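PDB 3HTN: putative DNA binding protein, which binds metal ions through a PPC-type domain in a trimeric assembly and may also bind DNA. Local coordinates for residues S133-P138 with I144-R149; L57-P62 with A66-T71; N7-K12 with C36-I41. All blocks are in the same frame, centred on the assembly; numbering follows the deposited sequence. Where two conformers were deposited one is given.

Contact 1 (S133-P138 with I144-R149). With SO4 (sulfate ion), chain G.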
loop_
_atom_site.group_PDB
_atom_site.type_symbol
_atom_site.label_atom_id
_atom_site.label_comp_id
_atom_site.label_asym_id
_atom_site.label_seq_id
_atom_site.Cartn_x
_atom_site.Cartn_y
_atom_site.Cartn_z
ATOM N N SER A 133 8.086 3.363 -20.604
ATOM C CA SER A 133 7.036 3.094 -21.574
ATOM C C SER A 133 6.507 1.687 -21.386
ATOM O O SER A 133 6.828 0.988 -20.409
ATOM C CB SER A 133 7.562 3.292 -23.005
ATOM O OG SER A 133 6.528 3.224 -24.002
ATOM N N ARG A 134 5.636 1.305 -22.307
ATOM C CA ARG A 134 5.003 0.016 -22.293
ATOM C C ARG A 134 4.759 -0.470 -23.684
ATOM O O ARG A 134 4.634 0.315 -24.620
ATOM C CB ARG A 134 3.664 0.127 -21.612
ATOM C CG ARG A 134 3.817 0.249 -20.139
ATOM C CD ARG A 134 2.534 0.105 -19.528
ATOM N NE ARG A 134 2.572 0.445 -18.127
ATOM C CZ ARG A 134 2.589 -0.415 -17.127
ATOM N NH1 ARG A 134 2.634 -1.690 -17.346
ATOM N NH2 ARG A 134 2.548 0.042 -15.885
ATOM N N THR A 135 4.635 -1.785 -23.796
ATOM C CA THR A 135 4.359 -2.425 -25.064
ATOM C C THR A 135 3.274 -3.442 -24.848
ATOM O O THR A 135 3.358 -4.268 -23.918
ATOM C CB THR A 135 5.607 -3.116 -25.595
ATOM O OG1 THR A 135 6.560 -2.109 -25.893
ATOM C CG2 THR A 135 5.322 -3.952 -26.860
ATOM N N TYR A 136 2.248 -3.398 -25.686
ATOM C CA TYR A 136 1.164 -4.370 -25.624
ATOM C C TYR A 136 1.699 -5.709 -26.109
ATOM O O TYR A 136 2.244 -5.813 -27.202
ATOM C CB TYR A 136 -0.019 -3.905 -26.471
ATOM C CG TYR A 136 -1.200 -4.844 -26.521
ATOM C CD1 TYR A 136 -2.166 -4.848 -25.527
ATOM C CD2 TYR A 136 -1.363 -5.711 -27.566
ATOM C CE1 TYR A 136 -3.260 -5.714 -25.584
ATOM C CE2 TYR A 136 -2.450 -6.553 -27.642
ATOM C CZ TYR A 136 -3.397 -6.544 -26.633
ATOM O OH TYR A 136 -4.489 -7.380 -26.704
ATOM N N ASN A 137 1.581 -6.716 -25.265
ATOM C CA ASN A 137 1.946 -8.085 -25.568
ATOM C C ASN A 137 0.699 -8.755 -26.126
ATOM O O ASN A 137 -0.229 -9.024 -25.370
ATOM C CB ASN A 137 2.450 -8.782 -24.317
ATOM C CG ASN A 137 2.845 -10.203 -24.577
ATOM O OD1 ASN A 137 2.253 -10.871 -25.406
ATOM N ND2 ASN A 137 3.878 -10.668 -23.891
ATOM N N PRO A 138 0.650 -9.032 -27.443
ATOM C CA PRO A 138 -0.569 -9.560 -28.020
ATOM C C PRO A 138 -0.889 -10.980 -27.589
ATOM O O PRO A 138 -2.059 -11.380 -27.654
ATOM C CB PRO A 138 -0.310 -9.479 -29.526
ATOM C CG PRO A 138 1.111 -9.526 -29.674
ATOM C CD PRO A 138 1.699 -8.864 -28.458
ATOM N N ILE A 144 2.643 -4.282 -21.005
ATOM C CA ILE A 144 3.740 -4.666 -20.116
ATOM C C ILE A 144 4.852 -3.632 -20.136
ATOM O O ILE A 144 5.165 -3.070 -21.182
ATOM C CB ILE A 144 4.288 -6.080 -20.550
ATOM C CG1 ILE A 144 3.190 -7.153 -20.457
ATOM C CG2 ILE A 144 5.504 -6.539 -19.740
ATOM C CD1 ILE A 144 2.567 -7.324 -19.098
ATOM N N TYR A 145 5.432 -3.336 -18.981
ATOM C CA TYR A 145 6.555 -2.426 -18.917
ATOM C C TYR A 145 7.572 -2.733 -20.020
ATOM O O TYR A 145 7.924 -3.891 -20.254
ATOM C CB TYR A 145 7.250 -2.529 -17.565
ATOM C CG TYR A 145 6.747 -1.688 -16.433
ATOM C CD1 TYR A 145 6.319 -0.368 -16.620
ATOM C CD2 TYR A 145 6.875 -2.159 -15.135
ATOM C CE1 TYR A 145 5.947 0.418 -15.540
ATOM C CE2 TYR A 145 6.532 -1.381 -14.063
ATOM C CZ TYR A 145 6.077 -0.086 -14.281
ATOM O OH TYR A 145 5.768 0.750 -13.244
ATOM N N ASP A 146 8.049 -1.681 -20.673
ATOM C CA ASP A 146 9.083 -1.789 -21.695
ATOM C C ASP A 146 10.123 -0.730 -21.361
ATOM O O ASP A 146 9.867 0.473 -21.533
ATOM C CB ASP A 146 8.472 -1.587 -23.066
ATOM C CG ASP A 146 9.447 -1.868 -24.178
ATOM O OD1 ASP A 146 10.644 -1.593 -23.993
ATOM O OD2 ASP A 146 9.022 -2.376 -25.233
ATOM N N PHE A 147 11.259 -1.175 -20.825
ATOM C CA PHE A 147 12.300 -0.264 -20.384
ATOM C C PHE A 147 13.226 0.145 -21.540
ATOM O O PHE A 147 14.097 0.978 -21.355
ATOM C CB PHE A 147 13.127 -0.891 -19.249
ATOM C CG PHE A 147 12.304 -1.302 -18.019
ATOM C CD1 PHE A 147 11.416 -0.418 -17.408
ATOM C CD2 PHE A 147 12.434 -2.574 -17.487
ATOM C CE1 PHE A 147 10.675 -0.805 -16.284
ATOM C CE2 PHE A 147 11.715 -2.966 -16.370
ATOM C CZ PHE A 147 10.827 -2.084 -15.762
ATOM N N GLU A 148 13.023 -0.414 -22.729
ATOM C CA GLU A 148 13.838 -0.095 -23.907
ATOM C C GLU A 148 13.273 0.973 -24.819
ATOM O O GLU A 148 14.038 1.775 -25.381
ATOM C CB GLU A 148 14.016 -1.342 -24.750
ATOM C CG GLU A 148 14.579 -2.547 -24.030
ATOM C CD GLU A 148 15.959 -2.323 -23.506
ATOM O OE1 GLU A 148 16.787 -1.724 -24.237
ATOM O OE2 GLU A 148 16.220 -2.744 -22.359
ATOM N N ARG A 149 11.960 0.977 -25.024
ATOM C CA ARG A 149 11.391 1.859 -26.035
ATOM C C ARG A 149 11.277 3.306 -25.540
ATOM O O ARG A 149 11.350 3.641 -24.353
ATOM C CB ARG A 149 10.047 1.326 -26.579
ATOM C CG ARG A 149 8.869 1.528 -25.695
ATOM C CD ARG A 149 7.623 0.842 -26.249
ATOM N NE ARG A 149 6.959 1.562 -27.350
ATOM C CZ ARG A 149 6.033 1.009 -28.145
ATOM N NH1 ARG A 149 5.688 -0.255 -28.022
ATOM N NH2 ARG A 149 5.480 1.718 -29.124
ATOM O OXT ARG A 149 11.093 4.171 -26.392
HETATM S S SO4 G . 5.137 6.402 -25.547
HETATM O O1 SO4 G . 4.636 5.320 -26.440
HETATM O O2 SO4 G . 4.027 7.352 -25.281
HETATM O O3 SO4 G . 6.218 7.138 -26.201
HETATM O O4 SO4 G . 5.777 5.838 -24.358
HETATM O O HOH W 1 11.072 2.824 -21.750
#
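The C-terminal beta hairpin, strands 133-137 and 142-146, brings Arg134 against Tyr145 beside the metal site, where His95 binds nickel. It illustrates how a short two-stranded antiparallel sheet can carry a different chemistry on each side. The guanidinium of Arg134 lies flat on the Tyr145 ring, planes 18° apart, with CD1 over the centre of the guanidinium. Arg134 NH2 comes to 3.4 Å from Tyr145 CE1, and the cation-pi contact is off-centre. The arm reaches this position extended from CG to NE. Its strongest polar partner is Glu122 of the second subunit, which forms a salt bridge with NH1, while Ser86 accepts from NE; the group is thus held by polar partners as well as by the ring.

Along the backbone, Asp146 N donates to Ser133 O at 2.9 Å, and Thr135 and Ile144 exchange a pair of bonds. On the face carrying Ser133, Thr135, Ile144 and Asp146, Thr135 OG1 gives its proton to Asp146 OD2 at 2.6 Å and accepts from Arg149 NH1 at 3.0 Å, the latter bond lying in the guanidinium plane. Asp146 OD1 accepts from Glu148 N, an Asx turn, and from Arg149 N, which extends it to an Asx motif, and the Arg149 side chain reaches back to Ser133 and Thr135. With chi1 at -172°, Ser133 OG is swung away from its backbone N and donates to sulfate O4 at 2.7 Å.

Contact 2 (L57-P62 with A66-T71). With SO4 (sulfate ion), chain E.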
loop_
_atom_site.group_PDB
_atom_site.type_symbol
_atom_site.label_atom_id
_atom_site.label_comp_id
_atom_site.label_asym_id
_atom_site.label_seq_id
_atom_site.Cartn_x
_atom_site.Cartn_y
_atom_site.Cartn_z
ATOM N N LEU A 57 -14.241 -1.921 -11.115
ATOM C CA LEU A 57 -13.080 -2.803 -11.179
ATOM C C LEU A 57 -13.151 -3.666 -12.402
ATOM O O LEU A 57 -14.244 -3.948 -12.888
ATOM C CB LEU A 57 -13.018 -3.698 -9.945
ATOM C CG LEU A 57 -13.005 -3.014 -8.581
ATOM C CD1 LEU A 57 -13.092 -4.056 -7.454
ATOM C CD2 LEU A 57 -11.781 -2.069 -8.427
ATOM N N ARG A 58 -11.996 -4.084 -12.912
ATOM C CA ARG A 58 -11.911 -5.022 -14.027
ATOM C C ARG A 58 -11.252 -6.308 -13.590
ATOM O O ARG A 58 -10.188 -6.274 -12.963
ATOM C CB ARG A 58 -11.100 -4.442 -15.172
ATOM C CG ARG A 58 -10.940 -5.401 -16.342
ATOM C CD ARG A 58 -10.461 -4.742 -17.584
ATOM N NE ARG A 58 -11.473 -3.865 -18.142
ATOM C CZ ARG A 58 -11.311 -3.056 -19.192
ATOM N NH1 ARG A 58 -10.145 -2.919 -19.769
ATOM N NH2 ARG A 58 -12.312 -2.331 -19.624
ATOM N N PHE A 59 -11.844 -7.433 -13.987
ATOM C CA PHE A 59 -11.213 -8.746 -13.818
ATOM C C PHE A 59 -10.984 -9.343 -15.205
ATOM O O PHE A 59 -11.896 -9.564 -15.958
ATOM C CB PHE A 59 -12.021 -9.693 -12.941
ATOM C CG PHE A 59 -11.230 -10.869 -12.466
ATOM C CD1 PHE A 59 -10.446 -10.756 -11.340
ATOM C CD2 PHE A 59 -11.265 -12.081 -13.145
ATOM C CE1 PHE A 59 -9.689 -11.842 -10.886
ATOM C CE2 PHE A 59 -10.489 -13.139 -12.686
ATOM C CZ PHE A 59 -9.723 -12.995 -11.576
ATOM N N PHE A 60 -9.713 -9.581 -15.514
ATOM C CA PHE A 60 -9.284 -10.142 -16.790
ATOM C C PHE A 60 -9.008 -11.632 -16.666
ATOM O O PHE A 60 -8.301 -12.042 -15.760
ATOM C CB PHE A 60 -8.054 -9.389 -17.232
ATOM C CG PHE A 60 -7.424 -9.909 -18.464
ATOM C CD1 PHE A 60 -8.021 -9.745 -19.676
ATOM C CD2 PHE A 60 -6.209 -10.566 -18.399
ATOM C CE1 PHE A 60 -7.412 -10.230 -20.851
ATOM C CE2 PHE A 60 -5.592 -11.027 -19.554
ATOM C CZ PHE A 60 -6.198 -10.848 -20.779
ATOM N N ASN A 61 -9.589 -12.425 -17.574
ATOM C CA ASN A 61 -9.381 -13.856 -17.597
ATOM C C ASN A 61 -8.313 -14.141 -18.629
ATOM O O ASN A 61 -8.582 -14.043 -19.827
ATOM C CB ASN A 61 -10.689 -14.536 -17.969
ATOM C CG ASN A 61 -10.600 -16.042 -17.934
ATOM O OD1 ASN A 61 -9.551 -16.631 -18.236
ATOM N ND2 ASN A 61 -11.716 -16.683 -17.593
ATOM N N PRO A 62 -7.100 -14.503 -18.196
ATOM C CA PRO A 62 -6.013 -14.756 -19.153
ATOM C C PRO A 62 -6.215 -15.947 -20.043
ATOM O O PRO A 62 -5.605 -15.993 -21.096
ATOM C CB PRO A 62 -4.793 -15.015 -18.264
ATOM C CG PRO A 62 -5.341 -15.344 -16.913
ATOM C CD PRO A 62 -6.673 -14.696 -16.799
ATOM N N ALA A 66 -11.572 -13.100 -21.942
ATOM C CA ALA A 66 -12.754 -12.377 -21.495
ATOM C C ALA A 66 -12.333 -11.427 -20.381
ATOM O O ALA A 66 -11.324 -11.656 -19.699
ATOM C CB ALA A 66 -13.815 -13.337 -20.975
ATOM N N TYR A 67 -13.082 -10.351 -20.207
ATOM C CA TYR A 67 -12.867 -9.464 -19.090
ATOM C C TYR A 67 -14.201 -8.969 -18.616
ATOM O O TYR A 67 -15.144 -8.885 -19.389
ATOM C CB TYR A 67 -11.955 -8.296 -19.449
ATOM C CG TYR A 67 -12.445 -7.384 -20.518
ATOM C CD1 TYR A 67 -12.237 -7.685 -21.850
ATOM C CD2 TYR A 67 -13.174 -6.247 -20.218
ATOM C CE1 TYR A 67 -12.709 -6.839 -22.871
ATOM C CE2 TYR A 67 -13.635 -5.399 -21.220
ATOM C CZ TYR A 67 -13.395 -5.703 -22.539
ATOM O OH TYR A 67 -13.852 -4.866 -23.548
ATOM N N ASP A 68 -14.308 -8.659 -17.337
ATOM C CA ASP A 68 -15.530 -8.068 -16.859
ATOM C C ASP A 68 -15.247 -6.877 -16.006
ATOM O O ASP A 68 -14.271 -6.839 -15.256
ATOM C CB ASP A 68 -16.423 -9.044 -16.140
ATOM C CG ASP A 68 -15.931 -9.409 -14.807
ATOM O OD1 ASP A 68 -16.458 -8.869 -13.777
ATOM O OD2 ASP A 68 -14.996 -10.229 -14.779
ATOM N N ASP A 69 -16.140 -5.913 -16.144
ATOM C CA ASP A 69 -16.074 -4.670 -15.435
ATOM C C ASP A 69 -17.257 -4.598 -14.493
ATOM O O ASP A 69 -18.410 -4.560 -14.938
ATOM C CB ASP A 69 -16.121 -3.512 -16.425
ATOM C CG ASP A 69 -14.909 -3.460 -17.343
ATOM O OD1 ASP A 69 -13.955 -4.211 -17.138
ATOM O OD2 ASP A 69 -14.949 -2.593 -18.266
ATOM N N LYS A 70 -16.971 -4.593 -13.193
ATOM C CA LYS A 70 -18.042 -4.544 -12.205
ATOM C C LYS A 70 -18.090 -3.189 -11.511
ATOM O O LYS A 70 -17.076 -2.730 -10.973
ATOM C CB LYS A 70 -17.905 -5.655 -11.164
ATOM C CG LYS A 70 -19.166 -5.771 -10.280
ATOM C CD LYS A 70 -19.212 -7.063 -9.516
ATOM C CE LYS A 70 -20.476 -7.145 -8.688
ATOM N NZ LYS A 70 -20.650 -8.467 -8.066
ATOM N N THR A 71 -19.273 -2.587 -11.518
ATOM C CA THR A 71 -19.506 -1.286 -10.928
ATOM C C THR A 71 -20.328 -1.463 -9.680
ATOM O O THR A 71 -21.412 -2.011 -9.709
ATOM C CB THR A 71 -20.204 -0.334 -11.895
ATOM O OG1 THR A 71 -19.352 -0.125 -13.028
ATOM C CG2 THR A 71 -20.539 1.024 -11.219
HETATM S S SO4 E . -22.180 -7.734 -4.791
HETATM O O1 SO4 E . -22.476 -6.335 -4.894
HETATM O O2 SO4 E . -22.953 -8.444 -3.759
HETATM O O3 SO4 E . -20.744 -7.929 -4.508
HETATM O O4 SO4 E . -22.503 -8.354 -6.106
#
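Arg58 runs alongside Asp69 across two antiparallel strands. CB lies 3.5 Å from Asp69 OD1, and CG is a little closer to the same oxygen. The chain then bends about CG-CD (chi3 -69°), which brings the guanidinium side-on to the carboxylate: NE reaches Asp69 OD1 at 2.7 Å and NH2 reaches Asp69 OD2 at 3.0 Å, each on a syn lone pair. The two planes are 11° apart, so this bidentate salt bridge holds the guanidinium flat. Tyr67 CD2 sits over one face of it, 3.6 Å from NE, with the ring inclined at 52°. NH1 bonds to a pentaethylene glycol, and the side chain touches the metal-site residue His111.

The strands, 54-60 and 67-72, form a beta hairpin at one end of the large antiparallel sheet, with Arg58 and Asp69 a non-hydrogen-bonded pair. An alanine at Arg58 would remove both nitrogens of the grip and would probably leave the Asp69 carboxylate without its charged mate and freer to turn. On the other face Asp68 OD1 bonds to Tyr105 of the second subunit. In the next, hydrogen-bonded pair, Phe59 N donates to Asp68 O at 2.8 Å. Nearer the turn, Asn61 N donates to Ala66 O at 2.8 Å.

Contact 3 (N7-K12 with C36-I41)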
loop_
_atom_site.group_PDB
_atom_site.type_symbol
_atom_site.label_atom_id
_atom_site.label_comp_id
_atom_site.label_asym_id
_atom_site.label_seq_id
_atom_site.Cartn_x
_atom_site.Cartn_y
_atom_site.Cartn_z
ATOM N N ASN A 7 -11.976 22.239 -13.019
ATOM C CA ASN A 7 -11.041 22.016 -11.877
ATOM C C ASN A 7 -11.379 20.689 -11.203
ATOM O O ASN A 7 -12.535 20.465 -10.820
ATOM C CB ASN A 7 -11.117 23.152 -10.860
ATOM C CG ASN A 7 -9.947 23.133 -9.869
ATOM O OD1 ASN A 7 -8.780 23.100 -10.274
ATOM N ND2 ASN A 7 -10.257 23.172 -8.569
HETATM N N MSE A 8 -10.386 19.810 -11.072
HETATM C CA MSE A 8 -10.597 18.489 -10.478
HETATM C C MSE A 8 -9.786 18.199 -9.213
HETATM O O MSE A 8 -10.051 17.208 -8.541
HETATM C CB MSE A 8 -10.324 17.421 -11.537
HETATM C CG MSE A 8 -11.435 17.324 -12.563
HETATM SE SE MSE A 8 -11.134 15.873 -13.777
HETATM C CE MSE A 8 -9.700 16.690 -14.829
ATOM N N TYR A 9 -8.826 19.054 -8.868
ATOM C CA TYR A 9 -7.967 18.785 -7.725
ATOM C C TYR A 9 -7.210 20.023 -7.300
ATOM O O TYR A 9 -7.130 21.012 -8.049
ATOM C CB TYR A 9 -6.932 17.694 -8.095
ATOM C CG TYR A 9 -6.208 17.988 -9.378
ATOM C CD1 TYR A 9 -5.180 18.938 -9.436
ATOM C CD2 TYR A 9 -6.591 17.364 -10.565
ATOM C CE1 TYR A 9 -4.569 19.251 -10.640
ATOM C CE2 TYR A 9 -5.975 17.665 -11.770
ATOM C CZ TYR A 9 -4.960 18.595 -11.796
ATOM O OH TYR A 9 -4.363 18.886 -13.003
ATOM N N SER A 10 -6.675 19.970 -6.082
ATOM C CA SER A 10 -5.717 20.947 -5.572
ATOM C C SER A 10 -4.516 20.121 -5.121
ATOM O O SER A 10 -4.662 18.945 -4.758
ATOM C CB SER A 10 -6.296 21.777 -4.428
ATOM O OG SER A 10 -6.655 20.977 -3.319
ATOM N N TYR A 11 -3.334 20.725 -5.126
ATOM C CA TYR A 11 -2.114 20.002 -4.821
ATOM C C TYR A 11 -1.057 20.853 -4.134
ATOM O O TYR A 11 -1.140 22.077 -4.138
ATOM C CB TYR A 11 -1.532 19.391 -6.097
ATOM C CG TYR A 11 -1.044 20.431 -7.049
ATOM C CD1 TYR A 11 -1.907 20.997 -7.974
ATOM C CD2 TYR A 11 0.279 20.851 -7.030
ATOM C CE1 TYR A 11 -1.480 21.967 -8.843
ATOM C CE2 TYR A 11 0.722 21.831 -7.901
ATOM C CZ TYR A 11 -0.171 22.381 -8.804
ATOM O OH TYR A 11 0.248 23.339 -9.686
ATOM N N LYS A 12 -0.071 20.171 -3.552
ATOM C CA LYS A 12 1.102 20.800 -2.978
ATOM C C LYS A 12 2.342 20.040 -3.416
ATOM O O LYS A 12 2.437 18.847 -3.211
ATOM C CB LYS A 12 1.022 20.821 -1.450
ATOM C CG LYS A 12 2.189 21.501 -0.764
ATOM C CD LYS A 12 1.973 21.478 0.739
ATOM C CE LYS A 12 3.121 22.147 1.459
ATOM N NZ LYS A 12 3.267 23.578 1.057
ATOM N N CYS A 36 -1.219 14.214 -13.796
ATOM C CA CYS A 36 0.043 13.763 -14.349
ATOM C C CYS A 36 0.320 14.429 -15.686
ATOM O O CYS A 36 1.461 14.784 -15.986
ATOM C CB CYS A 36 0.061 12.244 -14.513
ATOM S SG CYS A 36 0.016 11.342 -12.960
ATOM N N LYS A 37 -0.724 14.579 -16.490
ATOM C CA LYS A 37 -0.584 15.261 -17.768
ATOM C C LYS A 37 -0.181 16.720 -17.537
ATOM O O LYS A 37 0.770 17.216 -18.154
ATOM C CB LYS A 37 -1.884 15.175 -18.564
ATOM C CG LYS A 37 -1.806 15.867 -19.924
ATOM C CD LYS A 37 -3.029 15.616 -20.784
ATOM C CE LYS A 37 -2.975 16.486 -22.049
ATOM N NZ LYS A 37 -4.125 16.205 -22.954
ATOM N N GLU A 38 -0.892 17.410 -16.645
ATOM C CA GLU A 38 -0.591 18.813 -16.339
ATOM C C GLU A 38 0.862 18.999 -15.897
ATOM O O GLU A 38 1.522 19.970 -16.301
ATOM C CB GLU A 38 -1.510 19.351 -15.228
ATOM C CG GLU A 38 -1.201 20.809 -14.855
ATOM C CD GLU A 38 -1.959 21.375 -13.636
ATOM O OE1 GLU A 38 -2.824 20.693 -13.045
ATOM O OE2 GLU A 38 -1.674 22.554 -13.288
ATOM N N LYS A 39 1.349 18.086 -15.067
ATOM C CA LYS A 39 2.693 18.184 -14.506
ATOM C C LYS A 39 3.759 17.496 -15.349
ATOM O O LYS A 39 4.936 17.544 -14.995
ATOM C CB LYS A 39 2.715 17.674 -13.061
ATOM C CG LYS A 39 1.821 18.477 -12.114
ATOM C CD LYS A 39 2.283 19.936 -12.038
ATOM C CE LYS A 39 1.518 20.764 -11.075
ATOM N NZ LYS A 39 2.037 22.177 -11.102
ATOM N N GLY A 40 3.374 16.938 -16.492
ATOM C CA GLY A 40 4.320 16.301 -17.402
ATOM C C GLY A 40 5.044 15.124 -16.784
ATOM O O GLY A 40 6.216 14.903 -17.076
ATOM N N ILE A 41 4.348 14.355 -15.943
ATOM C CA ILE A 41 4.990 13.261 -15.227
ATOM C C ILE A 41 5.117 12.079 -16.182
ATOM O O ILE A 41 4.132 11.586 -16.707
ATOM C CB ILE A 41 4.223 12.862 -13.984
ATOM C CG1 ILE A 41 4.172 14.042 -13.014
ATOM C CG2 ILE A 41 4.908 11.690 -13.333
ATOM C CD1 ILE A 41 3.363 13.803 -11.762
HETATM O O HOH W 2 -2.034 24.294 -11.410
#
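Lys39 NZ donates to Tyr11 OH at 2.6 Å, and two residues earlier on the strand Tyr9 OH lies by Glu38 OE1 in a hydrogen bond whose 2.4 Å length is too short to be trusted. Two tyrosines on the outermost strand of the sheet within this chain thus meet an acid and a base adjacent on a helix, polar ends closing a contact in which the CA atoms of Tyr11 and Lys39 are 11.0 Å apart. Glu38 OE1 lies at the ring edge of Tyr9, the carboxylate plane turned 33° from the ring. Glu38 spans the distance extended beyond CG, whereas Lys39 bends at chi2 (-62°) and then runs straight to its amine. A water joins the two pairs: it donates to Glu38 OE2 at 2.6 Å and lies 3.0 Å from Tyr11 OH.

Lys39 CE comes to 3.3 Å from Tyr11 CZ, and both tyrosine rings meet Phe35 edge-to-face. The helix stops just beyond Lys39 in a Schellman motif at Gly40, where Ile41 N bonds back to Cys36 O. Helix 28-39 packs its last turns against strand 9-14, which pairs with strand 17-22, while Cys36 and Ile41 reach Ile85 on strand 76-88.

In the fold
Along the chain the contacts follow in series, contact 3 first, then contact 2, then contact 1. Contacts 2 and 3 involve the two outermost strands of one nine-stranded antiparallel sheet, 67-72 and 9-14, and lie on opposite sides of the chain's centre, about 29 Å apart between centres. Contact 1 is a separate two-stranded hairpin, its centre about 21 Å from that of contact 2 and about 25 Å from that of contact 3; none of the three touches another. Contacts 1 and 2 both meet the second subunit and carry arginines near the metal-binding histidines, which places subunit contacts close to the metal-binding region; contact 3, away from it, joins helix to sheet and its strand segment meets the third subunit.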